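Local coordinates for cGAS/DncV-like nucleotidyltransferase in E. coli homolog (Elizabethkingia meningoseptica ATCC 13253 = NBRC 12535, PDB 6E0O), which synthesises cyclic dinucleotide second messengers from nucleoside triphosphates as the CD-NTase of a CBASS system that defends bacteria against phage, at residues L21-A26 / S60-V65; A36-R41 / E106-N111; V152-I157 / P171-S176; Y201-D206 / L279-K284. One frame throughout, in Å; residues are numbered along the deposited sequence. Where two conformers were deposited one is given.

In the fold
Contacts 1, 3 and 4 are buried and contact 2 only partly so, yet even the three buried ones differ in chemistry. Contact 1 and contact 3 reach the same mixed sheet, where they touch each other through V65 CG1 and I157 CD1 at 4.0 Å. Contact 1 is apolar on its helix side and metal-binding on the other, whereas contact 3 adds one side-chain-to-backbone hydrogen bond to its packing. Contact 2 shares helix 21-38 with contact 1, its centre about 17 Å away, but lies farther out and mixes alanine packing with a water-bridged ion pair. Contact 4 is a mostly buried helix pair meeting through apolar atoms, its centre about 40 Å from that of contact 2.

Contact 1: residues L21-A26 / S60-V65. With MG (magnesium ion), chain D; nucleotides of chain B.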
loop_
_atom_site.group_PDB
_atom_site.type_symbol
_atom_site.label_atom_id
_atom_site.label_comp_id
_atom_site.label_asym_id
_atom_site.label_seq_id
_atom_site.Cartn_x
_atom_site.Cartn_y
_atom_site.Cartn_z
ATOM N N LEU A 21 1.203 -19.542 -5.023
ATOM C CA LEU A 21 0.982 -20.601 -4.045
ATOM C C LEU A 21 1.458 -20.194 -2.657
ATOM O O LEU A 21 0.774 -20.457 -1.660
ATOM C CB LEU A 21 1.708 -21.863 -4.502
ATOM C CG LEU A 21 1.772 -23.028 -3.520
ATOM C CD1 LEU A 21 0.377 -23.511 -3.180
ATOM C CD2 LEU A 21 2.612 -24.171 -4.095
ATOM N N LYS A 22 2.631 -19.562 -2.567
ATOM C CA LYS A 22 3.171 -19.206 -1.258
ATOM C C LYS A 22 2.359 -18.098 -0.600
ATOM O O LYS A 22 2.338 -18.003 0.630
ATOM C CB LYS A 22 4.649 -18.824 -1.375
ATOM C CG LYS A 22 5.577 -20.009 -1.660
ATOM C CD LYS A 22 7.031 -19.587 -1.846
ATOM C CE LYS A 22 7.698 -19.157 -0.550
ATOM N NZ LYS A 22 9.131 -18.756 -0.769
ATOM N N CYS A 23 1.685 -17.256 -1.392
ATOM C CA CYS A 23 0.785 -16.262 -0.824
ATOM C C CYS A 23 -0.481 -16.931 -0.293
ATOM O O CYS A 23 -0.893 -16.687 0.843
ATOM C CB CYS A 23 0.432 -15.206 -1.872
ATOM S SG CYS A 23 -0.680 -13.920 -1.256
ATOM N N GLN A 24 -1.105 -17.770 -1.127
ATOM C CA GLN A 24 -2.269 -18.531 -0.688
ATOM C C GLN A 24 -1.969 -19.300 0.589
ATOM O O GLN A 24 -2.780 -19.310 1.521
ATOM C CB GLN A 24 -2.698 -19.486 -1.805
ATOM C CG GLN A 24 -3.101 -18.794 -3.108
ATOM C CD GLN A 24 -3.379 -19.774 -4.237
ATOM O OE1 GLN A 24 -3.013 -20.948 -4.161
ATOM N NE2 GLN A 24 -4.026 -19.292 -5.295
ATOM N N ASN A 25 -0.806 -19.950 0.653
ATOM C CA ASN A 25 -0.459 -20.747 1.828
ATOM C C ASN A 25 -0.390 -19.877 3.076
ATOM O O ASN A 25 -0.886 -20.254 4.142
ATOM C CB ASN A 25 0.869 -21.472 1.628
ATOM C CG ASN A 25 0.758 -22.644 0.688
ATOM O OD1 ASN A 25 -0.346 -23.099 0.363
ATOM N ND2 ASN A 25 1.904 -23.154 0.254
ATOM N N ALA A 26 0.248 -18.714 2.971
ATOM C CA ALA A 26 0.309 -17.817 4.119
ATOM C C ALA A 26 -1.091 -17.408 4.564
ATOM O O ALA A 26 -1.408 -17.439 5.760
ATOM C CB ALA A 26 1.151 -16.586 3.786
ATOM N N SER A 60 7.091 -11.259 -2.127
ATOM C CA SER A 60 6.801 -10.089 -1.309
ATOM C C SER A 60 5.942 -10.447 -0.097
ATOM O O SER A 60 5.104 -11.351 -0.146
ATOM C CB SER A 60 6.051 -9.041 -2.137
ATOM O OG SER A 60 6.836 -8.507 -3.185
ATOM N N ASP A 61 6.110 -9.676 0.978
ATOM C CA ASP A 61 5.272 -9.832 2.160
ATOM C C ASP A 61 3.843 -9.377 1.874
ATOM O O ASP A 61 3.608 -8.421 1.126
ATOM C CB ASP A 61 5.803 -8.973 3.314
ATOM C CG ASP A 61 7.231 -9.313 3.724
ATOM O OD1 ASP A 61 7.814 -10.291 3.213
ATOM O OD2 ASP A 61 7.778 -8.565 4.567
ATOM N N VAL A 62 2.880 -10.059 2.498
ATOM C CA VAL A 62 1.459 -9.754 2.341
ATOM C C VAL A 62 0.914 -9.126 3.621
ATOM O O VAL A 62 1.257 -9.549 4.730
ATOM C CB VAL A 62 0.639 -11.005 1.964
ATOM C CG1 VAL A 62 0.750 -12.092 3.034
ATOM C CG2 VAL A 62 -0.814 -10.625 1.713
ATOM N N ASP A 63 0.030 -8.139 3.458
ATOM C CA ASP A 63 -0.605 -7.429 4.566
ATOM C C ASP A 63 -2.014 -7.969 4.770
ATOM O O ASP A 63 -2.910 -7.720 3.955
ATOM C CB ASP A 63 -0.615 -5.938 4.253
ATOM C CG ASP A 63 0.767 -5.425 3.970
ATOM O OD1 ASP A 63 1.619 -5.578 4.867
ATOM O OD2 ASP A 63 1.018 -4.934 2.845
ATOM N N ILE A 64 -2.192 -8.717 5.857
ATOM C CA ILE A 64 -3.461 -9.342 6.200
ATOM C C ILE A 64 -4.084 -8.546 7.335
ATOM O O ILE A 64 -3.534 -8.501 8.446
ATOM C CB ILE A 64 -3.267 -10.808 6.617
ATOM C CG1 ILE A 64 -2.568 -11.593 5.508
ATOM C CG2 ILE A 64 -4.590 -11.440 7.011
ATOM C CD1 ILE A 64 -2.211 -13.015 5.910
ATOM N N VAL A 65 -5.235 -7.939 7.070
ATOM C CA VAL A 65 -5.933 -7.137 8.064
ATOM C C VAL A 65 -6.899 -8.031 8.829
ATOM O O VAL A 65 -7.642 -8.817 8.231
ATOM C CB VAL A 65 -6.681 -5.972 7.399
ATOM C CG1 VAL A 65 -7.347 -5.122 8.470
ATOM C CG2 VAL A 65 -5.755 -5.129 6.537
HETATM MG MG MG D . 2.814 -4.218 1.987
ATOM P P A B 2 5.089 0.592 7.538
ATOM O OP1 A B 2 4.430 1.538 8.476
ATOM O OP2 A B 2 6.478 0.137 7.822
ATOM O "O5'" A B 2 4.169 -0.706 7.435
ATOM C "C5'" A B 2 4.191 -1.712 8.446
ATOM C "C4'" A B 2 2.912 -2.513 8.462
ATOM O "O4'" A B 2 1.838 -1.662 8.942
ATOM C "C3'" A B 2 2.463 -3.046 7.104
ATOM O "O3'" A B 2 1.832 -4.316 7.256
ATOM C "C2'" A B 2 1.449 -2.007 6.644
ATOM O "O2'" A B 2 0.471 -2.493 5.746
ATOM C "C1'" A B 2 0.824 -1.560 7.963
ATOM N N9 A B 2 0.371 -0.169 7.931
ATOM C C8 A B 2 1.158 0.959 7.969
ATOM N N7 A B 2 0.485 2.079 7.918
ATOM C C5 A B 2 -0.837 1.664 7.827
ATOM C C6 A B 2 -2.051 2.372 7.730
ATOM N N6 A B 2 -2.157 3.702 7.715
ATOM N N1 A B 2 -3.172 1.638 7.670
ATOM C C2 A B 2 -3.103 0.308 7.681
ATOM N N3 A B 2 -2.027 -0.473 7.768
ATOM C C4 A B 2 -0.918 0.279 7.838
HETATM O O HOH W 1 2.512 -5.913 0.778
HETATM O O HOH W 2 3.775 -5.359 3.365
#
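C23 meets V62 where the start of helix 21-38 packs on one face of strand 62-68, SG standing 4.4 Å from CG2 of the valine. The CB atoms of A26 and V62 both point into this interface, and CD1 of I64 comes within 4.5 Å of the backbone O of A26. No hydrogen bond crosses between the two segments; the contacts are apolar side chains and one backbone carbonyl, all on buried residues. Against this closed side stands the outer face of the helix, where L21 and Q24 are exposed to solvent and take no part.

On the other face of the strand D63 turns to the active site. With CG anti to the carbonyl carbon (chi1 -56°), its carboxylate reaches the metal, and OD2 binds the magnesium ion at 2.1 Å. The second oxygen of D63, OD1, accepts a hydrogen bond from a metal-bound water at 2.6 Å and lies 2.7 Å from O3' of A2 of chain B. Another metal-bound water donates to the backbone O of D61, which so meets the ion indirectly. The arrangement is consistent with the acidic set of the nucleotidyltransferase fold, here probably D61, D63 and D136.

Y50 of helix 48-52 packs on both C23 and V62, and I133 does the same from a loop. Strand 62-68 itself runs between strand 42-47, antiparallel, and strand 135-147, parallel.

Contact 2: residues A36-R41 / E106-N111; sequences AKFGNR and EEALRN
The side chains of K37 and E107 cross at about a right angle, the lysine reaching over A108 toward the carboxylate. CG of K37 is anti to the backbone N (chi1 -178°), and the chain then bends at both chi3 and chi4. That course lays its methylenes along the alanine: CE of K37 is 3.8 Å from CB of A108. K37 NZ forms a long salt bridge with E107 OE2 at 3.6 Å. A water bridges the two ends, accepting from K37 NZ at 2.9 Å and donating to E107 OE2 at 2.6 Å; it also accepts from ND2 of N111.

Here the C-terminal turn of helix 21-38 packs against helix 98-113 in the nucleotidyltransferase domain, away from the nucleotide and metal sites. G39, with positive phi, is the first residue to leave the helix.

The F38 ring carries CG of K37 over the centre of one face, 4.1 Å above its plane. It meets A108 obliquely and also packs on M66 and Y68 of strand 62-68.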
loop_
_atom_site.group_PDB
_atom_site.type_symbol
_atom_site.label_atom_id
_atom_site.label_comp_id
_atom_site.label_asym_id
_atom_site.label_seq_id
_atom_site.Cartn_x
_atom_site.Cartn_y
_atom_site.Cartn_z
ATOM N N ALA A 36 -9.172 -19.636 15.040
ATOM C CA ALA A 36 -9.201 -20.507 16.211
ATOM C C ALA A 36 -9.451 -19.718 17.490
ATOM O O ALA A 36 -10.073 -20.230 18.425
ATOM C CB ALA A 36 -7.897 -21.298 16.320
ATOM N N LYS A 37 -8.987 -18.475 17.550
ATOM C CA LYS A 37 -9.225 -17.638 18.720
ATOM C C LYS A 37 -10.438 -16.730 18.576
ATOM O O LYS A 37 -11.205 -16.577 19.533
ATOM C CB LYS A 37 -7.991 -16.787 19.041
ATOM C CG LYS A 37 -8.186 -15.935 20.292
ATOM C CD LYS A 37 -6.900 -15.280 20.802
ATOM C CE LYS A 37 -5.877 -16.281 21.324
ATOM N NZ LYS A 37 -6.310 -17.030 22.540
ATOM N N PHE A 38 -10.635 -16.135 17.403
ATOM C CA PHE A 38 -11.599 -15.056 17.248
ATOM C C PHE A 38 -12.891 -15.466 16.558
ATOM O O PHE A 38 -13.865 -14.700 16.606
ATOM C CB PHE A 38 -10.962 -13.902 16.472
ATOM C CG PHE A 38 -9.828 -13.246 17.203
ATOM C CD1 PHE A 38 -10.073 -12.389 18.255
ATOM C CD2 PHE A 38 -8.520 -13.494 16.843
ATOM C CE1 PHE A 38 -9.029 -11.783 18.925
ATOM C CE2 PHE A 38 -7.474 -12.893 17.512
ATOM C CZ PHE A 38 -7.729 -12.040 18.550
ATOM N N GLY A 39 -12.924 -16.626 15.914
ATOM C CA GLY A 39 -14.142 -17.052 15.254
ATOM C C GLY A 39 -14.615 -16.014 14.258
ATOM O O GLY A 39 -13.829 -15.434 13.496
ATOM N N ASN A 40 -15.923 -15.776 14.250
ATOM C CA ASN A 40 -16.520 -14.830 13.322
ATOM C C ASN A 40 -16.537 -13.404 13.841
ATOM O O ASN A 40 -17.111 -12.523 13.190
ATOM C CB ASN A 40 -17.931 -15.246 12.948
ATOM C CG ASN A 40 -17.958 -16.282 11.824
ATOM O OD1 ASN A 40 -17.035 -16.368 11.028
ATOM N ND2 ASN A 40 -19.037 -17.065 11.756
ATOM N N ARG A 41 -15.876 -13.146 14.962
ATOM C CA ARG A 41 -15.824 -11.805 15.522
ATOM C C ARG A 41 -14.880 -10.878 14.774
ATOM O O ARG A 41 -14.800 -9.693 15.124
ATOM C CB ARG A 41 -15.428 -11.881 16.995
ATOM C CG ARG A 41 -16.449 -12.626 17.842
ATOM C CD ARG A 41 -16.016 -12.647 19.288
ATOM N NE ARG A 41 -14.909 -13.566 19.508
ATOM C CZ ARG A 41 -13.955 -13.389 20.416
ATOM N NH1 ARG A 41 -13.949 -12.307 21.184
ATOM N NH2 ARG A 41 -12.996 -14.295 20.549
ATOM N N GLU A 106 -1.295 -11.679 18.793
ATOM C CA GLU A 106 0.048 -12.242 18.860
ATOM C C GLU A 106 0.022 -13.645 19.455
ATOM O O GLU A 106 0.690 -14.555 18.958
ATOM C CB GLU A 106 0.942 -11.304 19.672
ATOM C CG GLU A 106 2.383 -11.728 19.726
ATOM C CD GLU A 106 3.259 -10.766 20.512
ATOM O OE1 GLU A 106 2.752 -9.729 20.993
ATOM O OE2 GLU A 106 4.463 -11.049 20.650
ATOM N N GLU A 107 -0.781 -13.842 20.500
ATOM C CA GLU A 107 -0.878 -15.149 21.142
ATOM C C GLU A 107 -1.461 -16.183 20.193
ATOM O O GLU A 107 -0.948 -17.303 20.088
ATOM C CB GLU A 107 -1.754 -15.001 22.380
ATOM C CG GLU A 107 -1.915 -16.216 23.220
ATOM C CD GLU A 107 -2.575 -15.879 24.543
ATOM O OE1 GLU A 107 -2.078 -14.971 25.245
ATOM O OE2 GLU A 107 -3.600 -16.510 24.868
ATOM N N ALA A 108 -2.546 -15.833 19.502
ATOM C CA ALA A 108 -3.151 -16.757 18.550
ATOM C C ALA A 108 -2.137 -17.189 17.505
ATOM O O ALA A 108 -2.080 -18.364 17.129
ATOM C CB ALA A 108 -4.363 -16.099 17.885
ATOM N N LEU A 109 -1.320 -16.246 17.031
ATOM C CA LEU A 109 -0.328 -16.562 16.015
ATOM C C LEU A 109 0.822 -17.368 16.602
ATOM O O LEU A 109 1.268 -18.349 15.999
ATOM C CB LEU A 109 0.150 -15.268 15.365
ATOM C CG LEU A 109 -0.934 -14.521 14.575
ATOM C CD1 LEU A 109 -0.466 -13.117 14.211
ATOM C CD2 LEU A 109 -1.301 -15.302 13.322
ATOM N N ARG A 110 1.297 -16.993 17.789
ATOM C CA ARG A 110 2.418 -17.715 18.383
ATOM C C ARG A 110 2.050 -19.161 18.702
ATOM O O ARG A 110 2.899 -20.056 18.607
ATOM C CB ARG A 110 2.872 -17.004 19.655
ATOM C CG ARG A 110 4.175 -17.545 20.192
ATOM C CD ARG A 110 4.852 -16.669 21.214
ATOM N NE ARG A 110 4.890 -15.276 20.880
ATOM C CZ ARG A 110 5.763 -14.831 20.006
ATOM N NH1 ARG A 110 5.819 -13.556 19.698
ATOM N NH2 ARG A 110 6.591 -15.696 19.419
ATOM N N ASN A 111 0.789 -19.420 19.062
ATOM C CA ASN A 111 0.400 -20.788 19.384
ATOM C C ASN A 111 0.625 -21.713 18.204
ATOM O O ASN A 111 0.889 -22.902 18.406
ATOM C CB ASN A 111 -1.067 -20.858 19.800
ATOM C CG ASN A 111 -1.304 -20.310 21.172
ATOM O OD1 ASN A 111 -0.387 -20.254 21.990
ATOM N ND2 ASN A 111 -2.539 -19.911 21.446
HETATM O O HOH W 3 -4.158 -18.660 23.615
#

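Contact 3: residues V152-I157 / P171-S176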
loop_
_atom_site.group_PDB
_atom_site.type_symbol
_atom_site.label_atom_id
_atom_site.label_comp_id
_atom_site.label_asym_id
_atom_site.label_seq_id
_atom_site.Cartn_x
_atom_site.Cartn_y
_atom_site.Cartn_z
ATOM N N VAL A 152 -19.119 13.507 3.638
ATOM C CA VAL A 152 -19.804 12.287 4.053
ATOM C C VAL A 152 -18.996 11.611 5.148
ATOM O O VAL A 152 -17.774 11.764 5.233
ATOM C CB VAL A 152 -20.023 11.296 2.883
ATOM C CG1 VAL A 152 -20.851 11.926 1.780
ATOM C CG2 VAL A 152 -18.684 10.791 2.353
ATOM N N GLU A 153 -19.690 10.838 5.982
ATOM C CA GLU A 153 -19.008 9.918 6.879
ATOM C C GLU A 153 -18.484 8.741 6.071
ATOM O O GLU A 153 -19.192 8.186 5.223
ATOM C CB GLU A 153 -19.960 9.416 7.961
ATOM C CG GLU A 153 -19.258 8.547 9.003
ATOM C CD GLU A 153 -20.200 7.996 10.051
ATOM O OE1 GLU A 153 -21.001 7.098 9.718
ATOM O OE2 GLU A 153 -20.137 8.462 11.206
ATOM N N ALA A 154 -17.241 8.366 6.338
ATOM C CA ALA A 154 -16.594 7.259 5.664
ATOM C C ALA A 154 -16.168 6.220 6.684
ATOM O O ALA A 154 -15.771 6.549 7.808
ATOM C CB ALA A 154 -15.350 7.735 4.918
ATOM N N GLU A 155 -16.231 4.962 6.275
ATOM C CA GLU A 155 -15.837 3.855 7.130
ATOM C C GLU A 155 -14.509 3.285 6.657
ATOM O O GLU A 155 -14.339 2.972 5.470
ATOM C CB GLU A 155 -16.891 2.748 7.156
ATOM C CG GLU A 155 -16.488 1.639 8.098
ATOM C CD GLU A 155 -17.504 0.529 8.197
ATOM O OE1 GLU A 155 -18.721 0.823 8.156
ATOM O OE2 GLU A 155 -17.078 -0.637 8.323
ATOM N N GLY A 156 -13.587 3.126 7.600
ATOM C CA GLY A 156 -12.308 2.494 7.368
ATOM C C GLY A 156 -11.901 1.688 8.576
ATOM O O GLY A 156 -12.749 1.079 9.239
ATOM N N ILE A 157 -10.605 1.686 8.877
ATOM C CA ILE A 157 -10.068 0.923 9.991
ATOM C C ILE A 157 -9.176 1.831 10.814
ATOM O O ILE A 157 -8.618 2.815 10.323
ATOM C CB ILE A 157 -9.282 -0.325 9.543
ATOM C CG1 ILE A 157 -8.150 0.042 8.581
ATOM C CG2 ILE A 157 -10.237 -1.329 8.914
ATOM C CD1 ILE A 157 -7.239 -1.126 8.266
ATOM N N PRO A 171 -8.794 1.287 3.274
ATOM C CA PRO A 171 -8.288 0.390 2.226
ATOM C C PRO A 171 -9.301 0.063 1.158
ATOM O O PRO A 171 -8.905 -0.199 0.019
ATOM C CB PRO A 171 -7.855 -0.865 2.999
ATOM C CG PRO A 171 -8.642 -0.805 4.310
ATOM C CD PRO A 171 -8.712 0.676 4.621
ATOM N N GLU A 172 -10.591 0.017 1.489
ATOM C CA GLU A 172 -11.582 -0.329 0.478
ATOM C C GLU A 172 -11.699 0.778 -0.560
ATOM O O GLU A 172 -11.721 0.513 -1.765
ATOM C CB GLU A 172 -12.933 -0.609 1.143
ATOM C CG GLU A 172 -12.900 -1.767 2.121
ATOM C CD GLU A 172 -12.468 -3.066 1.474
ATOM O OE1 GLU A 172 -12.879 -3.321 0.329
ATOM O OE2 GLU A 172 -11.721 -3.843 2.105
ATOM N N GLN A 173 -11.797 2.024 -0.106
ATOM C CA GLN A 173 -11.897 3.148 -1.023
ATOM C C GLN A 173 -10.607 3.332 -1.818
ATOM O O GLN A 173 -10.643 3.685 -3.004
ATOM C CB GLN A 173 -12.239 4.402 -0.223
ATOM C CG GLN A 173 -13.589 4.336 0.512
ATOM C CD GLN A 173 -13.548 3.786 1.946
ATOM O OE1 GLN A 173 -12.673 3.007 2.319
ATOM N NE2 GLN A 173 -14.518 4.197 2.750
ATOM N N HIS A 174 -9.462 3.113 -1.177
ATOM C CA HIS A 174 -8.187 3.100 -1.880
ATOM C C HIS A 174 -8.191 2.054 -2.989
ATOM O O HIS A 174 -7.829 2.339 -4.141
ATOM C CB HIS A 174 -7.092 2.787 -0.863
ATOM C CG HIS A 174 -5.715 2.789 -1.429
ATOM N ND1 HIS A 174 -4.842 3.836 -1.242
ATOM C CD2 HIS A 174 -5.048 1.862 -2.153
ATOM C CE1 HIS A 174 -3.700 3.563 -1.851
ATOM N NE2 HIS A 174 -3.798 2.370 -2.408
ATOM N N TYR A 175 -8.597 0.832 -2.649
ATOM C CA TYR A 175 -8.645 -0.245 -3.629
ATOM C C TYR A 175 -9.547 0.142 -4.800
ATOM O O TYR A 175 -9.154 0.055 -5.973
ATOM C CB TYR A 175 -9.136 -1.558 -2.983
ATOM C CG TYR A 175 -9.469 -2.545 -4.066
ATOM C CD1 TYR A 175 -8.463 -3.247 -4.713
ATOM C CD2 TYR A 175 -10.778 -2.717 -4.506
ATOM C CE1 TYR A 175 -8.741 -4.103 -5.754
ATOM C CE2 TYR A 175 -11.067 -3.572 -5.557
ATOM C CZ TYR A 175 -10.041 -4.262 -6.171
ATOM O OH TYR A 175 -10.288 -5.110 -7.216
ATOM N N SER A 176 -10.768 0.577 -4.502
ATOM C CA SER A 176 -11.744 0.803 -5.564
ATOM C C SER A 176 -11.337 1.963 -6.465
ATOM O O SER A 176 -11.454 1.867 -7.695
ATOM C CB SER A 176 -13.110 1.070 -4.947
ATOM O OG SER A 176 -13.534 -0.071 -4.233
#
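Q173 supplies the one hydrogen bond that crosses this contact, from its side-chain amide to the backbone of strand 152-157. NE2 of Q173 donates to E155 O at 3.0 Å, nearly straight at 168°. The acceptor lies in the plane of the glutamine amide, while the donor is tilted 33° from the carbonyl plane of E155. A bend at chi2 turns the amide toward the strand, and NE2 of Q173 also rests 4.2 Å from CB of A154.

The strand belongs to the mixed sheet of the nucleotidyltransferase domain, and helix 171-184 follows it by way of strand 166-169. The axes of the two short segments come within 8.4 Å, at 101°, so the helix runs across the strand rather than along it.

Apolar packing sits at the other end, where CG1 of I157 meets CD of P171 at 4.0 Å. Both residues also touch Q47, assigned to ATP binding.

Among charged groups, E155 has its strongest partner outside, the hydroxyl of Y73, while OE1 of E172 forms a salt bridge with R51.

Contact 4: residues Y201-D206 / L279-K284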
loop_
_atom_site.group_PDB
_atom_site.type_symbol
_atom_site.label_atom_id
_atom_site.label_comp_id
_atom_site.label_asym_id
_atom_site.label_seq_id
_atom_site.Cartn_x
_atom_site.Cartn_y
_atom_site.Cartn_z
ATOM N N TYR A 201 13.146 1.125 -5.376
ATOM C CA TYR A 201 13.986 0.084 -4.793
ATOM C C TYR A 201 15.415 0.161 -5.323
ATOM O O TYR A 201 16.381 -0.060 -4.581
ATOM C CB TYR A 201 13.392 -1.293 -5.077
ATOM C CG TYR A 201 12.129 -1.590 -4.296
ATOM C CD1 TYR A 201 12.042 -1.322 -2.931
ATOM C CD2 TYR A 201 11.021 -2.135 -4.923
ATOM C CE1 TYR A 201 10.887 -1.589 -2.222
ATOM C CE2 TYR A 201 9.864 -2.409 -4.224
ATOM C CZ TYR A 201 9.799 -2.133 -2.876
ATOM O OH TYR A 201 8.640 -2.405 -2.184
ATOM N N ARG A 202 15.570 0.466 -6.617
ATOM C CA ARG A 202 16.910 0.590 -7.189
ATOM C C ARG A 202 17.669 1.756 -6.572
ATOM O O ARG A 202 18.855 1.627 -6.242
ATOM C CB ARG A 202 16.825 0.746 -8.704
ATOM C CG ARG A 202 16.462 -0.543 -9.405
ATOM C CD ARG A 202 16.053 -0.314 -10.851
ATOM N NE ARG A 202 16.016 -1.577 -11.574
ATOM C CZ ARG A 202 16.915 -1.967 -12.476
ATOM N NH1 ARG A 202 17.930 -1.183 -12.817
ATOM N NH2 ARG A 202 16.778 -3.142 -13.061
ATOM N N LEU A 203 17.001 2.900 -6.410
ATOM C CA LEU A 203 17.641 4.056 -5.801
ATOM C C LEU A 203 18.003 3.782 -4.349
ATOM O O LEU A 203 19.062 4.209 -3.876
ATOM C CB LEU A 203 16.726 5.269 -5.913
ATOM C CG LEU A 203 16.495 5.812 -7.321
ATOM C CD1 LEU A 203 15.369 6.827 -7.295
ATOM C CD2 LEU A 203 17.767 6.434 -7.873
ATOM N N ILE A 204 17.145 3.061 -3.623
ATOM C CA ILE A 204 17.468 2.686 -2.247
ATOM C C ILE A 204 18.678 1.758 -2.229
ATOM O O ILE A 204 19.617 1.947 -1.451
ATOM C CB ILE A 204 16.247 2.035 -1.568
ATOM C CG1 ILE A 204 15.110 3.047 -1.420
ATOM C CG2 ILE A 204 16.629 1.447 -0.198
ATOM C CD1 ILE A 204 13.784 2.413 -1.053
ATOM N N ASP A 205 18.667 0.736 -3.088
ATOM C CA ASP A 205 19.769 -0.224 -3.117
ATOM C C ASP A 205 21.087 0.453 -3.465
ATOM O O ASP A 205 22.147 0.072 -2.952
ATOM C CB ASP A 205 19.469 -1.335 -4.126
ATOM C CG ASP A 205 18.395 -2.284 -3.650
ATOM O OD1 ASP A 205 17.993 -2.187 -2.472
ATOM O OD2 ASP A 205 17.945 -3.127 -4.455
ATOM N N ASP A 206 21.040 1.458 -4.339
ATOM C CA ASP A 206 22.225 2.201 -4.739
ATOM C C ASP A 206 22.664 3.219 -3.695
ATOM O O ASP A 206 23.715 3.845 -3.871
ATOM C CB ASP A 206 21.953 2.961 -6.042
ATOM C CG ASP A 206 21.857 2.055 -7.249
ATOM O OD1 ASP A 206 22.292 0.882 -7.171
ATOM O OD2 ASP A 206 21.337 2.527 -8.285
ATOM N N LEU A 279 8.956 15.977 -4.676
ATOM C CA LEU A 279 9.764 16.685 -5.662
ATOM C C LEU A 279 11.148 16.066 -5.782
ATOM O O LEU A 279 11.633 15.811 -6.892
ATOM C CB LEU A 279 9.876 18.148 -5.263
ATOM C CG LEU A 279 10.734 19.034 -6.164
ATOM C CD1 LEU A 279 10.142 19.118 -7.551
ATOM C CD2 LEU A 279 10.842 20.410 -5.525
ATOM N N GLY A 280 11.802 15.822 -4.648
ATOM C CA GLY A 280 13.119 15.226 -4.686
ATOM C C GLY A 280 13.100 13.832 -5.273
ATOM O O GLY A 280 13.983 13.462 -6.049
ATOM N N PHE A 281 12.082 13.043 -4.925
ATOM C CA PHE A 281 11.962 11.704 -5.494
ATOM C C PHE A 281 11.776 11.771 -7.010
ATOM O O PHE A 281 12.408 11.020 -7.753
ATOM C CB PHE A 281 10.823 10.947 -4.806
ATOM C CG PHE A 281 10.600 9.569 -5.362
ATOM C CD1 PHE A 281 11.571 8.591 -5.238
ATOM C CD2 PHE A 281 9.423 9.254 -6.011
ATOM C CE1 PHE A 281 11.372 7.326 -5.755
ATOM C CE2 PHE A 281 9.226 7.996 -6.537
ATOM C CZ PHE A 281 10.197 7.031 -6.405
ATOM N N MET A 282 10.904 12.662 -7.490
ATOM C CA MET A 282 10.718 12.785 -8.936
ATOM C C MET A 282 12.022 13.160 -9.635
ATOM O O MET A 282 12.336 12.647 -10.712
ATOM C CB MET A 282 9.653 13.846 -9.238
ATOM C CG MET A 282 8.225 13.432 -8.972
ATOM S SD MET A 282 7.712 11.988 -9.921
ATOM C CE MET A 282 7.818 10.768 -8.645
ATOM N N GLN A 283 12.784 14.084 -9.052
ATOM C CA GLN A 283 14.064 14.457 -9.636
ATOM C C GLN A 283 14.996 13.255 -9.718
ATOM O O GLN A 283 15.667 13.044 -10.736
ATOM C CB GLN A 283 14.690 15.556 -8.791
ATOM C CG GLN A 283 16.087 15.913 -9.175
ATOM C CD GLN A 283 16.598 17.072 -8.356
ATOM O OE1 GLN A 283 17.016 16.905 -7.212
ATOM N NE2 GLN A 283 16.549 18.255 -8.930
ATOM N N LYS A 284 15.080 12.472 -8.640
ATOM C CA LYS A 284 15.958 11.308 -8.647
ATOM C C LYS A 284 15.513 10.298 -9.695
ATOM O O LYS A 284 16.348 9.690 -10.380
ATOM C CB LYS A 284 15.991 10.657 -7.265
ATOM C CG LYS A 284 16.627 11.505 -6.184
ATOM C CD LYS A 284 18.105 11.688 -6.407
ATOM C CE LYS A 284 18.760 12.257 -5.157
ATOM N NZ LYS A 284 20.180 12.607 -5.393
#
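L203 reaches from helix 188-205 into the side of helix 275-289, a helix-to-helix packing in the helical C-terminal part of the CD-NTase. The leucine does all the touching from its own helix, and does so through one methyl: CD1 of L203 lies 3.9 Å from CB of K284 and 4.3 Å from CE1 of F281. The phenylalanine is met obliquely. L203 and the lysine cross at a slant; CB of K284 makes the contact, and beyond it the chain bends at chi2 (-68°) and its end leads away.

The next shell packs round these groups from beyond the two segments. I209, from a loop, and Y288, from helix 275-289, also pack on L203, and V214 packs on F281. No hydrogen bond joins the two segments themselves. A polar link joins R202, next to L203, to Y288, a turn after K284: NH1 of R202 is hydrogen-bonded to the hydroxyl of Y288. At its far end K284 finds its strongest partner, NZ forming a salt bridge with OE2 of E208.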